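Uncharacterized protein (Parabacteroides merdae, PDB 4R7F) is of unknown function but folds into three immunoglobulin-like beta-sandwich domains, the first probably related to the plug protein of the type 9 secretion system. Local coordinates at residues R52-V57 with Y121-P126; Y116-Y121 with A133-V138; N143-V148 with N166-N171. One frame throughout, in Å; residues are numbered along the deposited sequence. Where two conformers were deposited one is given.

Contact 1 of 3, residues R52-V57 with Y121-P126; sequences RYAYNV and YNEDTP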
ATOM      1  N   ARG A  52      17.161  16.179 -32.893  1.00 69.28           N
ATOM      2  CA  ARG A  52      18.255  15.621 -32.090  1.00 79.42           C
ATOM      3  C   ARG A  52      18.263  16.295 -30.729  1.00 59.38           C
ATOM      4  O   ARG A  52      18.564  17.484 -30.638  1.00 55.88           O
ATOM      5  CB  ARG A  52      19.615  15.852 -32.768  1.00 89.50           C
ATOM      6  CG  ARG A  52      19.821  15.101 -34.073  1.00110.72           C
ATOM      7  CD  ARG A  52      20.202  13.643 -33.846  1.00124.52           C
ATOM      8  NE  ARG A  52      21.646  13.478 -33.683  1.00126.80           N
ATOM      9  CZ  ARG A  52      22.281  12.307 -33.651  1.00114.16           C
ATOM     10  NH1 ARG A  52      21.614  11.161 -33.766  1.00117.84           N
ATOM     11  NH2 ARG A  52      23.599  12.280 -33.495  1.00 95.96           N
ATOM     12  N   TYR A  53      17.916  15.553 -29.677  1.00 59.00           N
ATOM     13  CA  TYR A  53      18.036  16.099 -28.328  1.00 53.39           C
ATOM     14  C   TYR A  53      19.205  15.466 -27.601  1.00 56.02           C
ATOM     15  O   TYR A  53      19.458  14.269 -27.737  1.00 51.60           O
ATOM     16  CB  TYR A  53      16.778  15.861 -27.495  1.00 51.06           C
ATOM     17  CG  TYR A  53      15.496  16.414 -28.058  1.00 41.91           C
ATOM     18  CD1 TYR A  53      15.246  17.780 -28.081  1.00 48.27           C
ATOM     19  CD2 TYR A  53      14.481  15.555 -28.497  1.00 46.63           C
ATOM     20  CE1 TYR A  53      14.036  18.285 -28.574  1.00 42.94           C
ATOM     21  CE2 TYR A  53      13.269  16.049 -28.981  1.00 40.11           C
ATOM     22  CZ  TYR A  53      13.058  17.408 -29.033  1.00 40.69           C
ATOM     23  OH  TYR A  53      11.866  17.869 -29.549  1.00 54.60           O
ATOM     24  N   ALA A  54      19.893  16.285 -26.815  1.00 51.00           N
ATOM     25  CA  ALA A  54      20.983  15.849 -25.970  1.00 52.72           C
ATOM     26  C   ALA A  54      20.772  16.333 -24.511  1.00 45.57           C
ATOM     27  O   ALA A  54      20.027  17.270 -24.266  1.00 38.37           O
ATOM     28  CB  ALA A  54      22.289  16.403 -26.530  1.00 51.32           C
ATOM     29  N   TYR A  55      21.446  15.719 -23.545  1.00 51.51           N
ATOM     30  CA  TYR A  55      21.259  16.114 -22.133  1.00 44.45           C
ATOM     31  C   TYR A  55      22.550  16.344 -21.350  1.00 43.92           C
ATOM     32  O   TYR A  55      23.588  15.814 -21.705  1.00 39.50           O
ATOM     33  CB  TYR A  55      20.414  15.068 -21.405  1.00 38.65           C
ATOM     34  CG  TYR A  55      21.054  13.710 -21.304  1.00 41.20           C
ATOM     35  CD1 TYR A  55      20.975  12.816 -22.364  1.00 47.13           C
ATOM     36  CD2 TYR A  55      21.710  13.301 -20.149  1.00 40.39           C
ATOM     37  CE1 TYR A  55      21.547  11.562 -22.292  1.00 43.47           C
ATOM     38  CE2 TYR A  55      22.281  12.032 -20.064  1.00 43.96           C
ATOM     39  CZ  TYR A  55      22.201  11.170 -21.151  1.00 46.79           C
ATOM     40  OH  TYR A  55      22.758   9.913 -21.131  1.00 46.50           O
ATOM     41  N   ASN A  56      22.446  17.166 -20.300  1.00 41.25           N
ATOM     42  CA  ASN A  56      23.467  17.320 -19.273  1.00 43.84           C
ATOM     43  C   ASN A  56      22.982  16.842 -17.907  1.00 46.02           C
ATOM     44  O   ASN A  56      21.816  17.034 -17.544  1.00 39.70           O
ATOM     45  CB  ASN A  56      23.852  18.790 -19.080  1.00 49.94           C
ATOM     46  CG  ASN A  56      24.305  19.449 -20.347  1.00 55.02           C
ATOM     47  OD1 ASN A  56      24.992  18.863 -21.185  1.00 60.57           O
ATOM     48  ND2 ASN A  56      23.935  20.694 -20.484  1.00 61.61           N
ATOM     49  N   VAL A  57      23.910  16.302 -17.125  1.00 41.36           N
ATOM     50  CA  VAL A  57      23.651  15.867 -15.770  1.00 39.95           C
ATOM     51  C   VAL A  57      24.146  16.945 -14.805  1.00 42.64           C
ATOM     52  O   VAL A  57      25.315  17.362 -14.851  1.00 40.38           O
ATOM     53  CB  VAL A  57      24.337  14.515 -15.518  1.00 38.90           C
ATOM     54  CG1 VAL A  57      24.029  13.980 -14.138  1.00 41.75           C
ATOM     55  CG2 VAL A  57      23.872  13.518 -16.565  1.00 42.47           C
ATOM     56  N   TYR A 121      18.113  19.548 -24.220  1.00 40.73           N
ATOM     57  CA  TYR A 121      18.134  20.639 -25.197  1.00 42.19           C
ATOM     58  C   TYR A 121      18.214  20.042 -26.579  1.00 42.27           C
ATOM     59  O   TYR A 121      18.590  18.856 -26.746  1.00 41.04           O
ATOM     60  CB  TYR A 121      19.340  21.591 -24.941  1.00 43.97           C
ATOM     61  CG  TYR A 121      20.697  20.902 -24.911  1.00 45.50           C
ATOM     62  CD1 TYR A 121      21.445  20.722 -26.080  1.00 55.48           C
ATOM     63  CD2 TYR A 121      21.226  20.391 -23.716  1.00 54.28           C
ATOM     64  CE1 TYR A 121      22.682  20.080 -26.053  1.00 59.26           C
ATOM     65  CE2 TYR A 121      22.458  19.736 -23.692  1.00 53.45           C
ATOM     66  CZ  TYR A 121      23.178  19.591 -24.861  1.00 55.73           C
ATOM     67  OH  TYR A 121      24.395  18.962 -24.843  1.00 69.43           O
ATOM     68  N   ASN A 122      17.844  20.856 -27.563  1.00 53.96           N
ATOM     69  CA  ASN A 122      18.071  20.553 -28.966  1.00 50.34           C
ATOM     70  C   ASN A 122      19.558  20.708 -29.261  1.00 56.22           C
ATOM     71  O   ASN A 122      20.117  21.755 -28.927  1.00 52.62           O
ATOM     72  CB  ASN A 122      17.293  21.555 -29.801  1.00 62.31           C
ATOM     73  CG  ASN A 122      17.190  21.146 -31.249  1.00 68.39           C
ATOM     74  OD1 ASN A 122      18.136  20.606 -31.860  1.00 69.04           O
ATOM     75  ND2 ASN A 122      16.029  21.396 -31.813  1.00 62.03           N
ATOM     76  N   GLU A 123      20.198  19.695 -29.869  1.00 54.26           N
ATOM     77  CA  GLU A 123      21.655  19.748 -30.153  1.00 62.17           C
ATOM     78  C   GLU A 123      22.087  21.034 -30.857  1.00 77.84           C
ATOM     79  O   GLU A 123      23.158  21.555 -30.554  1.00 81.46           O
ATOM     80  CB  GLU A 123      22.121  18.559 -30.986  1.00 69.48           C
ATOM     81  CG  GLU A 123      22.304  17.277 -30.196  1.00 73.88           C
ATOM     82  CD  GLU A 123      23.092  16.209 -30.942  1.00 88.65           C
ATOM     83  OE1 GLU A 123      22.955  16.078 -32.187  1.00 79.65           O
ATOM     84  OE2 GLU A 123      23.847  15.484 -30.265  1.00 77.29           O
ATOM     85  N   ASP A 124      21.242  21.540 -31.763  1.00 72.39           N
ATOM     86  CA  ASP A 124      21.471  22.826 -32.447  1.00 86.47           C
ATOM     87  C   ASP A 124      21.570  24.019 -31.524  1.00 94.79           C
ATOM     88  O   ASP A 124      22.234  24.993 -31.866  1.00103.97           O
ATOM     89  CB  ASP A 124      20.330  23.158 -33.415  1.00 98.39           C
ATOM     90  CG  ASP A 124      20.128  22.103 -34.465  1.00101.19           C
ATOM     91  OD1 ASP A 124      21.090  21.364 -34.778  1.00 85.06           O
ATOM     92  OD2 ASP A 124      18.993  22.010 -34.971  1.00107.80           O
ATOM     93  N   THR A 125      20.883  23.961 -30.384  1.00 87.98           N
ATOM     94  CA  THR A 125      20.718  25.120 -29.514  1.00 76.12           C
ATOM     95  C   THR A 125      21.036  24.793 -28.062  1.00 73.79           C
ATOM     96  O   THR A 125      20.150  24.905 -27.223  1.00 64.82           O
ATOM     97  CB  THR A 125      19.259  25.614 -29.586  1.00 80.28           C
ATOM     98  OG1 THR A 125      18.646  25.121 -30.782  1.00 92.06           O
ATOM     99  CG2 THR A 125      19.199  27.144 -29.548  1.00 86.93           C
ATOM    100  N   PRO A 126      22.302  24.416 -27.749  1.00 75.87           N
ATOM    101  CA  PRO A 126      22.650  23.901 -26.412  1.00 60.79           C
ATOM    102  C   PRO A 126      22.430  24.846 -25.222  1.00 63.52           C
ATOM    103  O   PRO A 126      22.465  24.391 -24.074  1.00 59.44           O
ATOM    104  CB  PRO A 126      24.145  23.551 -26.537  1.00 70.09           C
ATOM    105  CG  PRO A 126      24.424  23.489 -27.998  1.00 72.03           C
ATOM    106  CD  PRO A 126      23.495  24.487 -28.615  1.00 76.87           C
TER

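Contact 2 of 3, residues Y116-Y121 with A133-V138; sequences YAIQVY and ACFSVV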
ATOM      1  N   TYR A 116      19.825  14.699  -8.594  1.00 27.21           N
ATOM      2  CA  TYR A 116      20.279  14.919  -9.994  1.00 32.89           C
ATOM      3  C   TYR A 116      19.214  15.622 -10.841  1.00 37.47           C
ATOM      4  O   TYR A 116      18.023  15.309 -10.744  1.00 34.06           O
ATOM      5  CB  TYR A 116      20.662  13.610 -10.687  1.00 31.91           C
ATOM      6  CG  TYR A 116      21.942  12.998 -10.168  1.00 36.20           C
ATOM      7  CD1 TYR A 116      21.939  12.117  -9.091  1.00 35.97           C
ATOM      8  CD2 TYR A 116      23.151  13.312 -10.737  1.00 36.98           C
ATOM      9  CE1 TYR A 116      23.117  11.590  -8.590  1.00 35.35           C
ATOM     10  CE2 TYR A 116      24.326  12.782 -10.249  1.00 37.57           C
ATOM     11  CZ  TYR A 116      24.303  11.929  -9.182  1.00 37.80           C
ATOM     12  OH  TYR A 116      25.478  11.414  -8.743  1.00 33.21           O
ATOM     13  N   ALA A 117      19.662  16.584 -11.656  1.00 31.47           N
ATOM     14  CA  ALA A 117      18.818  17.264 -12.598  1.00 28.20           C
ATOM     15  C   ALA A 117      19.340  17.058 -14.012  1.00 37.64           C
ATOM     16  O   ALA A 117      20.497  17.361 -14.331  1.00 42.02           O
ATOM     17  CB  ALA A 117      18.739  18.725 -12.266  1.00 28.32           C
ATOM     18  N   ILE A 118      18.464  16.520 -14.857  1.00 37.42           N
ATOM     19  CA  ILE A 118      18.778  16.223 -16.244  1.00 34.43           C
ATOM     20  C   ILE A 118      18.219  17.336 -17.099  1.00 32.68           C
ATOM     21  O   ILE A 118      17.004  17.484 -17.188  1.00 32.69           O
ATOM     22  CB  ILE A 118      18.154  14.885 -16.694  1.00 34.78           C
ATOM     23  CG1 ILE A 118      18.696  13.736 -15.859  1.00 35.91           C
ATOM     24  CG2 ILE A 118      18.452  14.626 -18.148  1.00 38.56           C
ATOM     25  CD1 ILE A 118      20.199  13.740 -15.672  1.00 39.75           C
ATOM     26  N   GLN A 119      19.085  18.128 -17.728  1.00 32.08           N
ATOM     27  CA  GLN A 119      18.603  19.232 -18.556  1.00 35.64           C
ATOM     28  C   GLN A 119      18.738  18.801 -19.986  1.00 37.63           C
ATOM     29  O   GLN A 119      19.788  18.338 -20.374  1.00 37.69           O
ATOM     30  CB  GLN A 119      19.405  20.481 -18.314  1.00 40.89           C
ATOM     31  CG  GLN A 119      19.536  20.770 -16.857  1.00 36.82           C
ATOM     32  CD  GLN A 119      19.566  22.230 -16.579  1.00 40.32           C
ATOM     33  OE1 GLN A 119      20.620  22.869 -16.604  1.00 37.97           O
ATOM     34  NE2 GLN A 119      18.397  22.780 -16.309  1.00 38.78           N
ATOM     35  N   VAL A 120      17.654  18.907 -20.745  1.00 34.04           N
ATOM     36  CA  VAL A 120      17.631  18.464 -22.127  1.00 40.70           C
ATOM     37  C   VAL A 120      17.523  19.676 -23.044  1.00 39.25           C
ATOM     38  O   VAL A 120      16.983  20.719 -22.678  1.00 45.15           O
ATOM     39  CB  VAL A 120      16.515  17.445 -22.386  1.00 39.86           C
ATOM     40  CG1 VAL A 120      16.467  17.039 -23.855  1.00 39.36           C
ATOM     41  CG2 VAL A 120      16.710  16.225 -21.474  1.00 34.70           C
ATOM     42  N   TYR A 121      18.113  19.548 -24.220  1.00 40.73           N
ATOM     43  CA  TYR A 121      18.134  20.639 -25.197  1.00 42.19           C
ATOM     44  C   TYR A 121      18.214  20.042 -26.579  1.00 42.27           C
ATOM     45  O   TYR A 121      18.590  18.856 -26.746  1.00 41.04           O
ATOM     46  CB  TYR A 121      19.340  21.591 -24.941  1.00 43.97           C
ATOM     47  CG  TYR A 121      20.697  20.902 -24.911  1.00 45.50           C
ATOM     48  CD1 TYR A 121      21.445  20.722 -26.080  1.00 55.48           C
ATOM     49  CD2 TYR A 121      21.226  20.391 -23.716  1.00 54.28           C
ATOM     50  CE1 TYR A 121      22.682  20.080 -26.053  1.00 59.26           C
ATOM     51  CE2 TYR A 121      22.458  19.736 -23.692  1.00 53.45           C
ATOM     52  CZ  TYR A 121      23.178  19.591 -24.861  1.00 55.73           C
ATOM     53  OH  TYR A 121      24.395  18.962 -24.843  1.00 69.43           O
ATOM     54  N   ALA A 133      14.449  17.308 -15.929  1.00 34.16           N
ATOM     55  CA  ALA A 133      13.851  16.180 -15.215  1.00 27.26           C
ATOM     56  C   ALA A 133      14.699  15.828 -14.013  1.00 30.31           C
ATOM     57  O   ALA A 133      15.909  15.686 -14.120  1.00 32.98           O
ATOM     58  CB  ALA A 133      13.720  14.989 -16.105  1.00 33.83           C
ATOM     59  N   CYS A 134      14.057  15.725 -12.853  1.00 30.43           N
ATOM     60  CA  CYS A 134      14.757  15.620 -11.577  1.00 30.16           C
ATOM     61  C   CYS A 134      14.430  14.294 -10.877  1.00 34.71           C
ATOM     62  O   CYS A 134      13.266  13.890 -10.828  1.00 33.56           O
ATOM     63  CB  CYS A 134      14.323  16.768 -10.660  1.00 29.80           C
ATOM     64  SG  CYS A 134      15.029  18.370 -11.029  1.00 33.53           S
ATOM     65  N   PHE A 135      15.460  13.652 -10.318  1.00 32.60           N
ATOM     66  CA  PHE A 135      15.331  12.404  -9.580  1.00 28.47           C
ATOM     67  C   PHE A 135      16.472  12.332  -8.578  1.00 30.46           C
ATOM     68  O   PHE A 135      17.438  13.114  -8.636  1.00 29.76           O
ATOM     69  CB  PHE A 135      15.355  11.177 -10.509  1.00 32.03           C
ATOM     70  CG  PHE A 135      16.647  11.001 -11.254  1.00 28.57           C
ATOM     71  CD1 PHE A 135      16.839  11.605 -12.487  1.00 37.76           C
ATOM     72  CD2 PHE A 135      17.687  10.252 -10.709  1.00 36.37           C
ATOM     73  CE1 PHE A 135      18.047  11.467 -13.162  1.00 42.55           C
ATOM     74  CE2 PHE A 135      18.903  10.118 -11.365  1.00 41.89           C
ATOM     75  CZ  PHE A 135      19.078  10.725 -12.597  1.00 45.37           C
ATOM     76  N   SER A 136      16.359  11.406  -7.646  1.00 28.99           N
ATOM     77  CA  SER A 136      17.387  11.277  -6.641  1.00 33.74           C
ATOM     78  C   SER A 136      17.982   9.870  -6.637  1.00 31.14           C
ATOM     79  O   SER A 136      17.323   8.888  -7.007  1.00 30.95           O
ATOM     80  CB  SER A 136      16.807  11.590  -5.268  1.00 32.10           C
ATOM     81  OG  SER A 136      16.350  12.935  -5.167  1.00 25.89           O
ATOM     82  N   VAL A 137      19.216   9.799  -6.175  1.00 26.60           N
ATOM     83  CA  VAL A 137      19.946   8.562  -6.075  1.00 32.04           C
ATOM     84  C   VAL A 137      20.364   8.366  -4.635  1.00 32.75           C
ATOM     85  O   VAL A 137      21.094   9.214  -4.074  1.00 26.71           O
ATOM     86  CB  VAL A 137      21.191   8.628  -6.942  1.00 40.19           C
ATOM     87  CG1 VAL A 137      22.073   7.419  -6.690  1.00 40.51           C
ATOM     88  CG2 VAL A 137      20.790   8.729  -8.411  1.00 37.80           C
ATOM     89  N   VAL A 138      19.870   7.272  -4.027  1.00 33.45           N
ATOM     90  CA  VAL A 138      20.092   6.988  -2.598  1.00 26.87           C
ATOM     91  C   VAL A 138      21.159   5.887  -2.381  1.00 29.91           C
ATOM     92  O   VAL A 138      21.235   4.934  -3.149  1.00 30.65           O
ATOM     93  CB  VAL A 138      18.759   6.677  -1.855  1.00 32.44           C
ATOM     94  CG1 VAL A 138      17.973   5.519  -2.463  1.00 27.92           C
ATOM     95  CG2 VAL A 138      18.995   6.421  -0.380  1.00 32.93           C
TER

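Contact 3 of 3, residues N143-V148 with N166-N171; sequences NISASV and NINNKN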
ATOM      1  N   ASN A 143      17.831   3.354   7.945  1.00 30.70           N
ATOM      2  CA  ASN A 143      16.472   2.849   7.785  0.50 35.19           C
ATOM      3  C   ASN A 143      15.567   3.909   8.416  1.00 37.97           C
ATOM      4  O   ASN A 143      15.945   4.528   9.420  1.00 31.02           O
ATOM      5  CB  ASN A 143      16.386   1.426   8.430  0.50 32.26           C
ATOM      6  CG  ASN A 143      15.013   1.063   8.965  0.50 36.36           C
ATOM      7  OD1 ASN A 143      14.685   1.402  10.098  0.50 43.06           O
ATOM      8  ND2 ASN A 143      14.227   0.321   8.183  0.50 39.85           N
ATOM      9  N   ILE A 144      14.401   4.156   7.832  1.00 37.37           N
ATOM     10  CA  ILE A 144      13.486   5.144   8.364  1.00 27.61           C
ATOM     11  C   ILE A 144      12.188   4.465   8.733  1.00 27.99           C
ATOM     12  O   ILE A 144      11.541   3.872   7.866  1.00 32.17           O
ATOM     13  CB  ILE A 144      13.209   6.242   7.324  1.00 29.01           C
ATOM     14  CG1 ILE A 144      14.500   6.949   6.887  1.00 29.52           C
ATOM     15  CG2 ILE A 144      12.230   7.259   7.889  1.00 30.88           C
ATOM     16  CD1 ILE A 144      14.306   7.917   5.712  1.00 31.75           C
ATOM     17  N   SER A 145      11.817   4.513  10.010  1.00 31.98           N
ATOM     18  CA  SER A 145      10.513   4.027  10.481  0.50 35.26           C
ATOM     19  C   SER A 145       9.576   5.210  10.603  1.00 32.77           C
ATOM     20  O   SER A 145       9.912   6.153  11.288  1.00 36.70           O
ATOM     21  CB  SER A 145      10.637   3.343  11.844  0.50 32.77           C
ATOM     22  OG  SER A 145      11.446   2.193  11.758  0.50 37.97           O
ATOM     23  N   ALA A 146       8.410   5.139   9.955  1.00 31.12           N
ATOM     24  CA  ALA A 146       7.516   6.291   9.845  1.00 29.64           C
ATOM     25  C   ALA A 146       6.045   5.932  10.037  1.00 30.24           C
ATOM     26  O   ALA A 146       5.666   4.784   9.933  1.00 33.54           O
ATOM     27  CB  ALA A 146       7.720   6.988   8.507  1.00 27.25           C
ATOM     28  N   SER A 147       5.238   6.928  10.397  1.00 30.32           N
ATOM     29  CA  SER A 147       3.794   6.766  10.408  1.00 36.21           C
ATOM     30  C   SER A 147       3.110   8.078  10.009  1.00 27.72           C
ATOM     31  O   SER A 147       3.709   9.129  10.115  1.00 27.04           O
ATOM     32  CB  SER A 147       3.295   6.297  11.782  1.00 35.53           C
ATOM     33  OG  SER A 147       3.446   7.304  12.769  1.00 32.64           O
ATOM     34  N   VAL A 148       1.862   7.981   9.543  1.00 27.13           N
ATOM     35  CA  VAL A 148       1.014   9.126   9.264  1.00 28.35           C
ATOM     36  C   VAL A 148      -0.263   8.915  10.039  1.00 28.04           C
ATOM     37  O   VAL A 148      -0.863   7.838   9.939  1.00 23.79           O
ATOM     38  CB  VAL A 148       0.636   9.219   7.774  1.00 32.99           C
ATOM     39  CG1 VAL A 148       0.036  10.577   7.468  1.00 40.61           C
ATOM     40  CG2 VAL A 148       1.854   9.071   6.924  1.00 33.37           C
ATOM     41  N   ASN A 166      11.536   8.111  12.600  1.00 24.51           N
ATOM     42  CA  ASN A 166      12.815   7.902  13.303  1.00 28.36           C
ATOM     43  C   ASN A 166      13.796   7.418  12.300  1.00 30.63           C
ATOM     44  O   ASN A 166      13.457   6.615  11.448  1.00 28.64           O
ATOM     45  CB  ASN A 166      12.709   6.842  14.400  1.00 33.54           C
ATOM     46  CG  ASN A 166      11.600   7.156  15.384  1.00 37.48           C
ATOM     47  OD1 ASN A 166      11.798   7.901  16.330  1.00 38.54           O
ATOM     48  ND2 ASN A 166      10.409   6.613  15.127  1.00 80.45           N
ATOM     49  N   ILE A 167      15.019   7.905  12.418  1.00 22.06           N
ATOM     50  CA  ILE A 167      16.083   7.446  11.600  1.00 25.13           C
ATOM     51  C   ILE A 167      16.846   6.461  12.441  1.00 27.79           C
ATOM     52  O   ILE A 167      17.356   6.823  13.480  1.00 30.35           O
ATOM     53  CB  ILE A 167      17.015   8.600  11.205  1.00 28.41           C
ATOM     54  CG1 ILE A 167      16.224   9.636  10.411  1.00 30.48           C
ATOM     55  CG2 ILE A 167      18.192   8.063  10.413  1.00 28.23           C
ATOM     56  CD1 ILE A 167      17.018  10.881  10.101  1.00 32.80           C
ATOM     57  N   ASN A 168      16.880   5.217  11.981  1.00 32.12           N
ATOM     58  CA  ASN A 168      17.615   4.140  12.602  1.00 31.09           C
ATOM     59  C   ASN A 168      18.990   3.959  11.955  1.00 25.96           C
ATOM     60  O   ASN A 168      19.080   3.497  10.846  1.00 28.05           O
ATOM     61  CB  ASN A 168      16.773   2.869  12.489  1.00 37.92           C
ATOM     62  CG  ASN A 168      15.372   3.041  13.090  1.00 38.40           C
ATOM     63  OD1 ASN A 168      15.205   3.614  14.164  1.00 47.81           O
ATOM     64  ND2 ASN A 168      14.375   2.537  12.394  1.00 40.54           N
ATOM     65  N   ASN A 169      20.049   4.335  12.687  1.00 24.17           N
ATOM     66  CA  ASN A 169      21.393   4.442  12.165  1.00 25.34           C
ATOM     67  C   ASN A 169      22.465   3.699  12.955  1.00 25.99           C
ATOM     68  O   ASN A 169      23.603   4.156  13.000  1.00 32.27           O
ATOM     69  CB  ASN A 169      21.814   5.929  12.017  1.00 24.11           C
ATOM     70  CG  ASN A 169      21.983   6.637  13.355  1.00 23.21           C
ATOM     71  OD1 ASN A 169      21.316   6.333  14.333  1.00 30.55           O
ATOM     72  ND2 ASN A 169      22.909   7.542  13.405  1.00 26.46           N
ATOM     73  N   LYS A 170      22.133   2.523  13.483  1.00 28.99           N
ATOM     74  CA  LYS A 170      23.103   1.686  14.187  1.00 29.07           C
ATOM     75  C   LYS A 170      24.336   1.394  13.311  1.00 29.73           C
ATOM     76  O   LYS A 170      25.456   1.402  13.798  1.00 30.23           O
ATOM     77  CB  LYS A 170      22.460   0.361  14.644  1.00 32.18           C
ATOM     78  CG  LYS A 170      23.449  -0.549  15.377  1.00 36.71           C
ATOM     79  CD  LYS A 170      22.826  -1.775  16.059  1.00 50.18           C
ATOM     80  CE  LYS A 170      22.175  -2.745  15.070  1.00 68.27           C
ATOM     81  NZ  LYS A 170      23.006  -3.304  13.955  1.00 68.93           N
ATOM     82  N   ASN A 171      24.104   1.140  12.025  1.00 25.16           N
ATOM     83  CA  ASN A 171      25.160   0.834  11.098  1.00 31.05           C
ATOM     84  C   ASN A 171      25.667   2.036  10.317  1.00 30.45           C
ATOM     85  O   ASN A 171      26.489   1.875   9.444  1.00 33.39           O
ATOM     86  CB  ASN A 171      24.711  -0.282  10.155  1.00 33.70           C
ATOM     87  CG  ASN A 171      24.471  -1.597  10.894  1.00 45.03           C
ATOM     88  OD1 ASN A 171      24.999  -1.799  11.983  1.00 38.87           O
ATOM     89  ND2 ASN A 171      23.670  -2.488  10.311  1.00 69.50           N
TER

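Contact 1 of 3, residues R52-V57 with Y121-P126
The ring of Tyr121 lies across Ala54, whose methyl CB meets CZ of that ring at 3.7 Å while its carbonyl O sits over one ring face, offset toward the rim. With CG placed between its own backbone N and carbonyl carbon (chi1 55°), the tyrosine side chain is folded over the opposing strand. The end of Asn56 comes near CE2 of the same ring, the two side chains crossing at about a right angle. Ala54 and Tyr121 form a hydrogen-bonded antiparallel pair, Ala54 N to Tyr121 O at 2.9 Å and Tyr121 N to Ala54 O at 3.0 Å.

The pairing ends in a type I turn from Asn122 to Thr125, with Asn122 OD1 accepting from Asp124 N as an Asx turn. Glu123 N still reaches back to Arg52 O, at 2.9 Å and almost straight. Arg52 NE also makes a salt bridge with Glu123 OE1 at 3.3 Å, meeting it from above the carboxylate plane, and the other oxygen, OE2, is taken by Thr82.

Strand 53-60 runs between strand 114-122 and the short strand 81-82, and the Tyr55 side chain packs on Leu101 and Leu103 of strand 96-103.

Contact 2 of 3, residues Y116-Y121 with A133-V138
Tyr116 and Phe135 lie next to each other on one face of the beta hairpin of strands 114-122 and 129-138, as an aromatic pair whose rings hardly overlap: the planes are 18° apart, but the centroids lie 5.9 Å from each other. The tyrosine's CB lies over one face of the Phe135 ring in a CH-pi contact, 4.1 Å from its centroid. Phe135 turns its CG between its backbone N and carbonyl carbon (chi1 63°), which carries the ring back over the neighbouring strand. There Ile118 CG1 meets the edge of that ring at CE1, 3.6 Å away. The tyrosine ring itself is flanked by Val137, whose CG2 lies 3.6 Å from CD1 of Tyr116, and its hydroxyl is bonded to Val112 O. An alanine in place of Tyr116 would keep the CB over Phe135 but would probably leave Val137 facing a gap and the carbonyl of Val112 without its hydroxyl partner.

Four backbone hydrogen bonds join the strands, two at Tyr116 with Phe135 and two at Ile118 with Ala133. Between them is the non-hydrogen-bonded pair Ala117 and Cys134, which uses the other face of the sheet, with Ala117 CB 3.9 Å from Cys134 SG.

Contact 3 of 3, residues N143-V148 with N166-N171
Asn143 and Asn168 lie side by side and point the same way, their amide planes only 17° apart. In the conformer given, Asn168 ND2 points at Asn143 OD1 within the Asn168 amide plane, but Asn143 has a second conformer and the detail is doubtful. CG of Asn168 is opposite its carbonyl carbon (chi1 -56°), and ND2 comes up beside Asn143 OD1. The backbone fixes the spacing: Asn168 N reaches Asn143 O at 2.8 Å, Asn143 N returns to Asn168 O at 3.2 Å, and a second hydrogen-bonded pair joins Ser145 and Asn166. Between the two pairs, Ile144 CA approaches Asn166 O at 3.4 Å in a CA-H...O contact.

One shell out, Gln207 of strand 207-219 holds the other end of the Asn168 amide, at OD1. Ile144 and Ile167 turn to the opposite face, where both pack on Val378 of strand 373-380. Along its outer side, strand 143-149 meets the second subunit: Ala146 makes backbone hydrogen bonds to it, and, in the conformer given for Ser145, the hydroxyls of Ser145 and Ser147 bond to Ser147 and Ser145 of that subunit. The whole is a beta hairpin at the edge of what is probably one of the immunoglobulin-like sandwiches, with strand-to-strand pairing across the dimer.

Contacts 1 and 2 belong to one sheet and share strand 114-122, which is paired with strand 53-60 in the first and with strand 129-138 in the second; Tyr121 occurs in both. Their centres are 14 Å apart, and they touch directly: Asn56 N probably bonds to Gln119 O at 2.9 Å, and Val57 CG1 packs on Tyr116 CD2 at 3.6 Å. Contact 3 lies in a different sheet, entered as strand 129-138 gives way to strand 143-149. It comes within about 8 Å of contact 2 at the nearest atoms, but stays about 23 Å from contact 1. A bound magnesium ion lies about 11 Å from the side chain of Asn166.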